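Side-chain contacts in ATP:cob(I)alamin adenosyltransferase (Salmonella enterica subsp. enterica serovar Livingstone, PDB 5CX7), which binds heme through this C-terminal domain, while the full-length enzyme probably converts cob(I)alamin to adenosylcobalamin, the cofactor of propanediol dehydratase: residues E[29-34]-E[131-136]; E[23-28]-E[48-53]; E[106-111]-E[136-141]. All blocks are in the same frame, centred on the assembly; numbering follows the deposited sequence.

How the interactions relate
The three contacts join two helices, 14-31 and 127-139, to each other and to the two outermost strands that this chain contributes to its antiparallel sheet. Interaction 1 sets the end of helix 14-31 against helix 127-139. Interaction 2 packs an earlier turn of helix 14-31 on strand 46-51, beside the heme, with its centre about 8 Å from that of interaction 1. Interaction 3 places helix 127-139 on strand 107-112, about 12 Å from the centre of interaction 1, with which it shares Thr136. Along the chain interaction 2 closes before interaction 3 opens, and interaction 1 crosses both, tying the heme-binding helix near the N-terminus to the C-terminal half of the fold.

Interaction 1: E[29-34]-E[131-136]; sequences QQLQVP and MDIAQT
Leu31 and Ile133 lie alongside each other with their chains running in opposite directions, and the Leu31 branch CD1 does most of the touching. It lies 3.9 Å from Ile133 CG1 and is also 3.9 Å from Asp132 OD2, so one methyl group meets a hydrocarbon and a carboxylate oxygen. The carboxylate itself has a stronger partner, since Asp132 OD2 forms a salt bridge with Arg27, one turn back along the helix of Leu31. That helix, 14-31, stops here in a Schellman motif: Gln32 takes a positive phi of 57°, its N bonds to Gln29 O at 3.0 Å, and Val33 N probably reaches Ala28 O. Leucine suits the helix end, its apolar branch closing over the isoleucine. Beyond it Val33 crosses Ile133 at a slant, CG1 to CD1 at 4.2 Å. Val33 CG1 sits between the backbone N and the carbonyl carbon (chi1 53°), which directs this branch at the isoleucine. Ile133 is branched at its root, where CG2 packs on Ala24, while its longer CG1-CD1 arm reaches both Leu31 CD1 and Val33 CG1. On helix 127-139 the Asp132 carbonyl O accepts Thr136 OG1 at 2.7 Å and Thr136 N from opposite faces of its plane.

Interaction 2: E[23-28]-E[48-53]; sequences AAVERA and VTWRMP. With HEM (protoporphyrin IX containing Fe), chain B.
Val25 stands with CG1 anti to its backbone N (chi1 167°) and CG2 beside that N, a setting that sends its two methyl groups to different partners. CG2 meets the indole of Trp50, 3.8 Å from CD1, while CG1 reaches the heme vinyl atom CBC at 3.6 Å. The Trp50 side chain comes from strand 46-51 and crosses that of Val25 at about a right angle. The heme methyl CMC lies over the centre of one indole face, 3.8 Å above the ring plane, and the vinyl atom CBB approaches Trp50 CE3 at 3.4 Å. A broad flat ring suits this place, for it is wide enough to take the methyl on its face while its benzene side meets the vinyl group.

Just past the end of the strand, Met52 packs on the next turn of the helix. Its SD lies 3.6 Å from Ala28 CB, and a bend at the last torsion (chi3 63°) puts CE near both Ala28 CB and Val25 O. Ala28 is small enough to let the thioether lie close to the backbone, and the flexible, unbranched methionine can follow the helix surface; Val35 and Pro34 also pack on it.

Trp50 further touches Val48 of a neighbouring subunit, whose strand pairs antiparallel with 48-50, so that the sheet runs on across the interface. Phe14, His18, Thr21, Arg22 and Val25 of helix 14-31, with Trp50 of strand 46-51, line the pocket seen around the porphyrin, and His18 is probably an axial ligand of its iron. Val25 and Trp50 thus form an apolar part of the helix-and-strand heme pocket of this HbpS-like domain.

Interaction 3: E[106-111]-E[136-141]; sequences GGYALW and TAIAAI
Ile138 CD1 is the atom on which this buried contact turns. It touches Tyr108 at the root of the side chain, 3.5 Å from CB and 3.8 Å from CG, and it lies 3.8 Å from Leu110 CD2. The same leucine methyl also meets Ile138 CG1 at 3.7 Å, so the isoleucine end is held between two residues of strand 107-112. The side chains of Ile138 and Tyr108 cross nearly at a right angle, whereas Leu110 meets the isoleucine at a slant. With CG1 beside its backbone N (chi1 -73°), Ile138 directs its long branch away from helix 127-139 and onto the strand. Tyr108 and Leu110, two residues apart, present their side chains to the same side of the strand and together receive it. Leucine and isoleucine suit this buried place, because both are branched and wholly apolar: the leucine methyl spreads over the isoleucine arm, and that arm is long enough to touch both strand residues.

This is the helix-on-sheet packing of the HbpS-like domain, of the GAF clan, in which helices pack on an antiparallel sheet. Helix 127-139 lies across one face of it, and 107-112 is an outermost strand within the chain, held by backbone bonds to strand 115-123, whose Leu120 widens the apolar floor under Ile138.

Further out, the phenol of Tyr108 is fixed at its far end: OH is hydrogen-bonded to Gln135 NE2, one turn of helix ahead of Ala139. Ala134 packs against the ring, where a small side chain lets the aromatic group come close to the helix. Tyrosine thus fits a place that is apolar at its root and polar at its tip.

Interaction 1: E[29-34]-E[131-136]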
loop_
_atom_site.group_PDB
_atom_site.type_symbol
_atom_site.label_atom_id
_atom_site.label_comp_id
_atom_site.label_asym_id
_atom_site.label_seq_id
_atom_site.Cartn_x
_atom_site.Cartn_y
_atom_site.Cartn_z
ATOM N N GLN E 29 -33.121 -9.645 5.598
ATOM C CA GLN E 29 -34.448 -9.033 5.377
ATOM C C GLN E 29 -35.399 -9.199 6.596
ATOM O O GLN E 29 -36.051 -8.241 6.982
ATOM C CB GLN E 29 -35.119 -9.593 4.124
ATOM C CG GLN E 29 -34.457 -9.116 2.865
ATOM C CD GLN E 29 -34.928 -9.839 1.617
ATOM O OE1 GLN E 29 -35.499 -10.911 1.683
ATOM N NE2 GLN E 29 -34.693 -9.244 0.495
ATOM N N GLN E 30 -35.426 -10.388 7.212
ATOM C CA GLN E 30 -36.253 -10.605 8.376
ATOM C C GLN E 30 -35.832 -9.710 9.517
ATOM O O GLN E 30 -36.670 -9.233 10.278
ATOM C CB GLN E 30 -36.189 -12.064 8.862
ATOM C CG GLN E 30 -36.932 -13.029 7.954
ATOM C CD GLN E 30 -36.628 -14.513 8.197
ATOM O OE1 GLN E 30 -35.888 -14.902 9.094
ATOM N NE2 GLN E 30 -37.017 -15.314 7.217
ATOM N N LEU E 31 -34.503 -9.532 9.662
ATOM C CA LEU E 31 -33.991 -8.700 10.718
ATOM C C LEU E 31 -34.081 -7.229 10.387
ATOM O O LEU E 31 -33.731 -6.439 11.245
ATOM C CB LEU E 31 -32.554 -9.112 11.069
ATOM C CG LEU E 31 -32.382 -10.524 11.614
ATOM C CD1 LEU E 31 -30.937 -10.816 11.933
ATOM C CD2 LEU E 31 -33.235 -10.758 12.868
ATOM N N GLN E 32 -34.431 -6.912 9.151
ATOM C CA GLN E 32 -34.447 -5.549 8.617
ATOM C C GLN E 32 -33.066 -4.827 8.720
ATOM O O GLN E 32 -32.995 -3.680 9.156
ATOM C CB GLN E 32 -35.512 -4.718 9.319
ATOM C CG GLN E 32 -36.894 -5.293 9.045
ATOM C CD GLN E 32 -38.017 -4.381 9.526
ATOM O OE1 GLN E 32 -38.608 -3.750 8.709
ATOM N NE2 GLN E 32 -38.346 -4.362 10.805
ATOM N N VAL E 33 -32.007 -5.554 8.404
ATOM C CA VAL E 33 -30.691 -4.954 8.389
ATOM C C VAL E 33 -30.023 -5.327 7.056
ATOM O O VAL E 33 -29.990 -6.485 6.691
ATOM C CB VAL E 33 -29.863 -5.296 9.616
ATOM C CG1 VAL E 33 -29.783 -6.776 9.851
ATOM C CG2 VAL E 33 -28.460 -4.700 9.510
ATOM N N PRO E 34 -29.633 -4.327 6.288
ATOM C CA PRO E 34 -28.912 -4.645 5.070
ATOM C C PRO E 34 -27.465 -5.046 5.308
ATOM O O PRO E 34 -26.770 -4.375 6.060
ATOM C CB PRO E 34 -28.972 -3.329 4.276
ATOM C CG PRO E 34 -29.160 -2.258 5.265
ATOM C CD PRO E 34 -29.772 -2.861 6.495
ATOM N N MET E 131 -23.676 -12.652 13.144
ATOM C CA MET E 131 -23.555 -14.030 13.501
ATOM C C MET E 131 -24.876 -14.786 13.231
ATOM O O MET E 131 -24.856 -15.938 12.817
ATOM C CB MET E 131 -23.106 -14.187 14.938
ATOM C CG MET E 131 -21.615 -13.726 15.155
ATOM S SD MET E 131 -21.132 -13.621 16.842
ATOM C CE MET E 131 -21.061 -15.366 17.204
ATOM N N ASP E 132 -25.974 -14.223 13.640
ATOM C CA ASP E 132 -27.309 -14.827 13.412
ATOM C C ASP E 132 -27.537 -15.092 11.964
ATOM O O ASP E 132 -27.926 -16.214 11.560
ATOM C CB ASP E 132 -28.352 -13.868 13.979
ATOM C CG ASP E 132 -29.839 -14.366 13.807
ATOM O OD1 ASP E 132 -30.126 -15.107 12.877
ATOM O OD2 ASP E 132 -30.689 -13.804 14.489
ATOM N N ILE E 133 -27.310 -14.085 11.140
ATOM C CA ILE E 133 -27.421 -14.246 9.686
ATOM C C ILE E 133 -26.521 -15.343 9.110
ATOM O O ILE E 133 -27.007 -16.175 8.375
ATOM C CB ILE E 133 -27.182 -12.922 8.968
ATOM C CG1 ILE E 133 -28.298 -11.893 9.341
ATOM C CG2 ILE E 133 -27.112 -13.076 7.470
ATOM C CD1 ILE E 133 -27.902 -10.444 9.147
ATOM N N ALA E 134 -25.255 -15.344 9.529
ATOM C CA ALA E 134 -24.320 -16.338 9.101
ATOM C C ALA E 134 -24.767 -17.748 9.528
ATOM O O ALA E 134 -24.740 -18.659 8.729
ATOM C CB ALA E 134 -22.940 -16.031 9.658
ATOM N N GLN E 135 -25.135 -17.905 10.772
ATOM C CA GLN E 135 -25.584 -19.213 11.293
ATOM C C GLN E 135 -26.835 -19.723 10.596
ATOM O O GLN E 135 -26.936 -20.897 10.278
ATOM C CB GLN E 135 -25.841 -19.151 12.794
ATOM C CG GLN E 135 -24.587 -19.021 13.642
ATOM C CD GLN E 135 -24.904 -18.397 15.013
ATOM O OE1 GLN E 135 -26.037 -18.298 15.402
ATOM N NE2 GLN E 135 -23.878 -17.957 15.721
ATOM N N THR E 136 -27.762 -18.832 10.348
ATOM C CA THR E 136 -29.003 -19.170 9.624
ATOM C C THR E 136 -28.671 -19.660 8.228
ATOM O O THR E 136 -29.267 -20.622 7.760
ATOM C CB THR E 136 -29.966 -17.941 9.582
ATOM O OG1 THR E 136 -30.234 -17.523 10.907
ATOM C CG2 THR E 136 -31.302 -18.273 8.878
#

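Interaction 2: E[23-28]-E[48-53]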
loop_
_atom_site.group_PDB
_atom_site.type_symbol
_atom_site.label_atom_id
_atom_site.label_comp_id
_atom_site.label_asym_id
_atom_site.label_seq_id
_atom_site.Cartn_x
_atom_site.Cartn_y
_atom_site.Cartn_z
ATOM N N ALA E 23 -30.246 -17.619 1.646
ATOM C CA ALA E 23 -30.661 -17.724 3.040
ATOM C C ALA E 23 -30.095 -16.582 3.861
ATOM O O ALA E 23 -30.789 -16.086 4.758
ATOM C CB ALA E 23 -30.221 -19.034 3.645
ATOM N N ALA E 24 -28.856 -16.140 3.573
ATOM C CA ALA E 24 -28.300 -15.022 4.316
ATOM C C ALA E 24 -29.113 -13.782 4.040
ATOM O O ALA E 24 -29.489 -13.041 4.961
ATOM C CB ALA E 24 -26.812 -14.772 3.958
ATOM N N VAL E 25 -29.377 -13.491 2.782
ATOM C CA VAL E 25 -30.140 -12.294 2.418
ATOM C C VAL E 25 -31.562 -12.336 2.997
ATOM O O VAL E 25 -32.063 -11.337 3.544
ATOM C CB VAL E 25 -30.186 -12.136 0.895
ATOM C CG1 VAL E 25 -31.209 -11.095 0.424
ATOM C CG2 VAL E 25 -28.820 -11.752 0.349
ATOM N N GLU E 26 -32.228 -13.496 2.886
ATOM C CA GLU E 26 -33.573 -13.665 3.484
ATOM C C GLU E 26 -33.572 -13.364 5.000
ATOM O O GLU E 26 -34.456 -12.674 5.506
ATOM C CB GLU E 26 -34.144 -15.063 3.185
ATOM C CG GLU E 26 -34.581 -15.138 1.715
ATOM C CD GLU E 26 -35.062 -16.524 1.282
ATOM O OE1 GLU E 26 -35.033 -17.473 2.122
ATOM O OE2 GLU E 26 -35.435 -16.672 0.096
ATOM N N ARG E 27 -32.617 -13.916 5.722
ATOM C CA ARG E 27 -32.516 -13.676 7.136
ATOM C C ARG E 27 -32.237 -12.194 7.461
ATOM O O ARG E 27 -32.847 -11.629 8.394
ATOM C CB ARG E 27 -31.427 -14.575 7.783
ATOM C CG ARG E 27 -31.302 -14.454 9.283
ATOM C CD ARG E 27 -32.690 -14.686 9.945
ATOM N NE ARG E 27 -32.556 -14.617 11.381
ATOM C CZ ARG E 27 -33.569 -14.415 12.236
ATOM N NH1 ARG E 27 -34.818 -14.276 11.800
ATOM N NH2 ARG E 27 -33.321 -14.308 13.570
ATOM N N ALA E 28 -31.308 -11.566 6.693
ATOM C CA ALA E 28 -31.077 -10.143 6.876
ATOM C C ALA E 28 -32.360 -9.304 6.629
ATOM O O ALA E 28 -32.666 -8.352 7.389
ATOM C CB ALA E 28 -29.957 -9.686 5.940
ATOM N N VAL E 48 -18.331 -15.593 -3.930
ATOM C CA VAL E 48 -19.548 -14.867 -4.046
ATOM C C VAL E 48 -19.490 -13.635 -3.191
ATOM O O VAL E 48 -19.050 -13.713 -2.054
ATOM C CB VAL E 48 -20.806 -15.674 -3.568
ATOM C CG1 VAL E 48 -22.121 -14.900 -3.839
ATOM C CG2 VAL E 48 -20.896 -17.008 -4.253
ATOM N N THR E 49 -19.983 -12.529 -3.731
ATOM C CA THR E 49 -20.259 -11.386 -2.930
ATOM C C THR E 49 -21.638 -10.898 -3.318
ATOM O O THR E 49 -21.946 -10.793 -4.483
ATOM C CB THR E 49 -19.217 -10.224 -3.159
ATOM O OG1 THR E 49 -17.938 -10.705 -2.797
ATOM C CG2 THR E 49 -19.506 -9.033 -2.232
ATOM N N TRP E 50 -22.396 -10.451 -2.338
ATOM C CA TRP E 50 -23.690 -9.806 -2.564
ATOM C C TRP E 50 -23.940 -8.722 -1.574
ATOM O O TRP E 50 -23.858 -8.903 -0.378
ATOM C CB TRP E 50 -24.829 -10.863 -2.421
ATOM C CG TRP E 50 -26.140 -10.296 -2.808
ATOM C CD1 TRP E 50 -26.952 -9.509 -2.045
ATOM C CD2 TRP E 50 -26.742 -10.352 -4.093
ATOM N NE1 TRP E 50 -28.069 -9.138 -2.759
ATOM C CE2 TRP E 50 -27.960 -9.637 -4.022
ATOM C CE3 TRP E 50 -26.400 -10.979 -5.294
ATOM C CZ2 TRP E 50 -28.824 -9.531 -5.099
ATOM C CZ3 TRP E 50 -27.298 -10.888 -6.374
ATOM C CH2 TRP E 50 -28.449 -10.154 -6.280
ATOM N N ARG E 51 -24.194 -7.504 -2.067
ATOM C CA ARG E 51 -24.443 -6.374 -1.216
ATOM C C ARG E 51 -25.878 -5.956 -1.289
ATOM O O ARG E 51 -26.366 -5.615 -2.357
ATOM C CB ARG E 51 -23.607 -5.148 -1.620
ATOM C CG ARG E 51 -23.922 -3.882 -0.835
ATOM C CD ARG E 51 -22.973 -2.701 -1.173
ATOM N NE ARG E 51 -23.276 -1.561 -0.297
ATOM C CZ ARG E 51 -24.151 -0.584 -0.523
ATOM N NH1 ARG E 51 -24.840 -0.499 -1.660
ATOM N NH2 ARG E 51 -24.310 0.376 0.399
ATOM N N MET E 52 -26.500 -5.884 -0.156
ATOM C CA MET E 52 -27.896 -5.400 -0.056
ATOM C C MET E 52 -27.918 -3.886 -0.057
ATOM O O MET E 52 -26.967 -3.231 0.447
ATOM C CB MET E 52 -28.573 -5.933 1.185
ATOM C CG MET E 52 -28.682 -7.426 1.225
ATOM S SD MET E 52 -29.252 -8.090 2.779
ATOM C CE MET E 52 -30.917 -7.360 2.841
ATOM N N PRO E 53 -28.973 -3.303 -0.654
ATOM C CA PRO E 53 -29.026 -1.839 -0.701
ATOM C C PRO E 53 -28.897 -1.200 0.683
ATOM O O PRO E 53 -29.422 -1.708 1.655
ATOM C CB PRO E 53 -30.413 -1.540 -1.330
ATOM C CG PRO E 53 -30.792 -2.772 -2.034
ATOM C CD PRO E 53 -30.165 -3.935 -1.283
HETATM C CHA HEM B . -32.885 -19.094 -9.042
HETATM C CHB HEM B . -28.309 -17.851 -10.144
HETATM C CHC HEM B . -28.438 -15.013 -6.233
HETATM C CHD HEM B . -33.090 -15.958 -5.465
HETATM C C1A HEM B . -31.651 -19.012 -9.602
HETATM C C2A HEM B . -31.215 -19.836 -10.649
HETATM C C3A HEM B . -29.926 -19.488 -10.951
HETATM C C4A HEM B . -29.545 -18.433 -10.127
HETATM C CMA HEM B . -29.032 -20.127 -12.001
HETATM C CAA HEM B . -31.993 -20.962 -11.319
HETATM C CBA HEM B . -31.506 -22.268 -10.639
HETATM C CGA HEM B . -32.572 -23.326 -10.492
HETATM O O1A HEM B . -32.575 -24.298 -11.293
HETATM O O2A HEM B . -33.420 -23.230 -9.564
HETATM C C1B HEM B . -27.939 -16.940 -9.176
HETATM C C2B HEM B . -26.663 -16.381 -9.090
HETATM C C3B HEM B . -26.685 -15.577 -7.990
HETATM C C4B HEM B . -28.033 -15.682 -7.379
HETATM C CMB HEM B . -25.533 -16.676 -10.085
HETATM C CAB HEM B . -25.514 -14.776 -7.583
HETATM C CBB HEM B . -25.408 -13.939 -6.577
HETATM C C1C HEM B . -29.697 -15.025 -5.659
HETATM C C2C HEM B . -30.061 -14.289 -4.491
HETATM C C3C HEM B . -31.423 -14.568 -4.285
HETATM C C4C HEM B . -31.822 -15.468 -5.333
HETATM C CMC HEM B . -29.152 -13.382 -3.644
HETATM C CAC HEM B . -32.397 -14.108 -3.239
HETATM C CBC HEM B . -32.159 -13.279 -2.254
HETATM C C1D HEM B . -33.362 -16.908 -6.424
HETATM C C2D HEM B . -34.724 -17.451 -6.446
HETATM C C3D HEM B . -34.699 -18.367 -7.438
HETATM C C4D HEM B . -33.323 -18.321 -8.009
HETATM C CMD HEM B . -35.873 -17.039 -5.540
HETATM C CAD HEM B . -35.890 -19.214 -7.901
HETATM C CBD HEM B . -36.379 -20.248 -6.884
HETATM C CGD HEM B . -36.086 -21.675 -7.294
HETATM O O1D HEM B . -37.011 -22.553 -7.277
HETATM O O2D HEM B . -34.908 -21.984 -7.612
HETATM N NA HEM B . -30.590 -18.164 -9.270
HETATM N NB HEM B . -28.695 -16.504 -8.170
HETATM N NC HEM B . -30.753 -15.770 -6.113
HETATM N ND HEM B . -32.547 -17.460 -7.367
HETATM FE FE HEM B . -30.680 -17.034 -7.762
#

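Interaction 3: E[106-111]-E[136-141]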
loop_
_atom_site.group_PDB
_atom_site.type_symbol
_atom_site.label_atom_id
_atom_site.label_comp_id
_atom_site.label_asym_id
_atom_site.label_seq_id
_atom_site.Cartn_x
_atom_site.Cartn_y
_atom_site.Cartn_z
ATOM N N GLY E 106 -18.919 -12.918 12.875
ATOM C CA GLY E 106 -19.621 -12.843 11.592
ATOM C C GLY E 106 -19.057 -13.694 10.491
ATOM O O GLY E 106 -19.668 -13.800 9.432
ATOM N N GLY E 107 -17.873 -14.272 10.725
ATOM C CA GLY E 107 -17.241 -15.170 9.822
ATOM C C GLY E 107 -17.226 -16.575 10.403
ATOM O O GLY E 107 -16.961 -16.728 11.572
ATOM N N TYR E 108 -17.501 -17.558 9.562
ATOM C CA TYR E 108 -17.459 -18.947 9.921
ATOM C C TYR E 108 -16.752 -19.764 8.861
ATOM O O TYR E 108 -16.877 -19.527 7.662
ATOM C CB TYR E 108 -18.894 -19.506 10.068
ATOM C CG TYR E 108 -19.536 -19.024 11.284
ATOM C CD1 TYR E 108 -20.162 -17.786 11.284
ATOM C CD2 TYR E 108 -19.602 -19.778 12.433
ATOM C CE1 TYR E 108 -20.820 -17.347 12.390
ATOM C CE2 TYR E 108 -20.213 -19.301 13.606
ATOM C CZ TYR E 108 -20.838 -18.076 13.534
ATOM O OH TYR E 108 -21.493 -17.523 14.594
ATOM N N ALA E 109 -15.964 -20.720 9.319
ATOM C CA ALA E 109 -15.337 -21.697 8.472
ATOM C C ALA E 109 -16.355 -22.809 8.181
ATOM O O ALA E 109 -17.177 -23.134 9.026
ATOM C CB ALA E 109 -14.142 -22.287 9.156
ATOM N N LEU E 110 -16.337 -23.308 6.969
ATOM C CA LEU E 110 -17.313 -24.296 6.500
ATOM C C LEU E 110 -16.560 -25.618 6.276
ATOM O O LEU E 110 -15.597 -25.663 5.502
ATOM C CB LEU E 110 -17.959 -23.848 5.234
ATOM C CG LEU E 110 -18.585 -22.448 5.275
ATOM C CD1 LEU E 110 -19.095 -22.054 3.912
ATOM C CD2 LEU E 110 -19.700 -22.346 6.293
ATOM N N TRP E 111 -17.071 -26.682 6.880
ATOM C CA TRP E 111 -16.444 -28.013 6.848
ATOM C C TRP E 111 -17.426 -29.115 6.433
ATOM O O TRP E 111 -18.618 -29.022 6.694
ATOM C CB TRP E 111 -15.957 -28.391 8.232
ATOM C CG TRP E 111 -14.958 -27.522 8.840
ATOM C CD1 TRP E 111 -15.189 -26.370 9.493
ATOM C CD2 TRP E 111 -13.540 -27.733 8.881
ATOM N NE1 TRP E 111 -14.005 -25.830 9.927
ATOM C CE2 TRP E 111 -12.976 -26.643 9.546
ATOM C CE3 TRP E 111 -12.701 -28.762 8.430
ATOM C CZ2 TRP E 111 -11.589 -26.543 9.800
ATOM C CZ3 TRP E 111 -11.334 -28.665 8.643
ATOM C CH2 TRP E 111 -10.783 -27.582 9.317
ATOM N N THR E 136 -27.762 -18.832 10.348
ATOM C CA THR E 136 -29.003 -19.170 9.624
ATOM C C THR E 136 -28.671 -19.660 8.228
ATOM O O THR E 136 -29.267 -20.622 7.760
ATOM C CB THR E 136 -29.966 -17.941 9.582
ATOM O OG1 THR E 136 -30.234 -17.523 10.907
ATOM C CG2 THR E 136 -31.302 -18.273 8.878
ATOM N N ALA E 137 -27.763 -18.966 7.526
ATOM C CA ALA E 137 -27.424 -19.315 6.163
ATOM C C ALA E 137 -26.757 -20.673 6.149
ATOM O O ALA E 137 -27.086 -21.501 5.293
ATOM C CB ALA E 137 -26.504 -18.272 5.574
ATOM N N ILE E 138 -25.878 -20.918 7.109
ATOM C CA ILE E 138 -25.156 -22.159 7.191
ATOM C C ILE E 138 -26.091 -23.356 7.451
ATOM O O ILE E 138 -25.926 -24.411 6.858
ATOM C CB ILE E 138 -24.060 -22.076 8.233
ATOM C CG1 ILE E 138 -22.904 -21.175 7.692
ATOM C CG2 ILE E 138 -23.483 -23.438 8.583
ATOM C CD1 ILE E 138 -21.980 -20.651 8.796
ATOM N N ALA E 139 -27.074 -23.143 8.302
ATOM C CA ALA E 139 -28.120 -24.145 8.567
ATOM C C ALA E 139 -28.920 -24.488 7.313
ATOM O O ALA E 139 -29.477 -25.573 7.261
ATOM C CB ALA E 139 -29.028 -23.679 9.711
ATOM N N ALA E 140 -29.010 -23.599 6.307
ATOM C CA ALA E 140 -29.755 -23.879 5.079
ATOM C C ALA E 140 -29.084 -24.924 4.198
ATOM O O ALA E 140 -29.708 -25.437 3.296
ATOM C CB ALA E 140 -29.985 -22.611 4.267
ATOM N N ILE E 141 -27.814 -25.218 4.417
ATOM C CA ILE E 141 -27.182 -26.220 3.624
ATOM C C ILE E 141 -26.602 -27.322 4.385
ATOM O O ILE E 141 -26.034 -28.058 3.695
ATOM C CB ILE E 141 -26.051 -25.671 2.659
ATOM C CG1 ILE E 141 -24.872 -25.056 3.421
ATOM C CG2 ILE E 141 -26.650 -24.615 1.716
ATOM C CD1 ILE E 141 -23.606 -24.901 2.558
#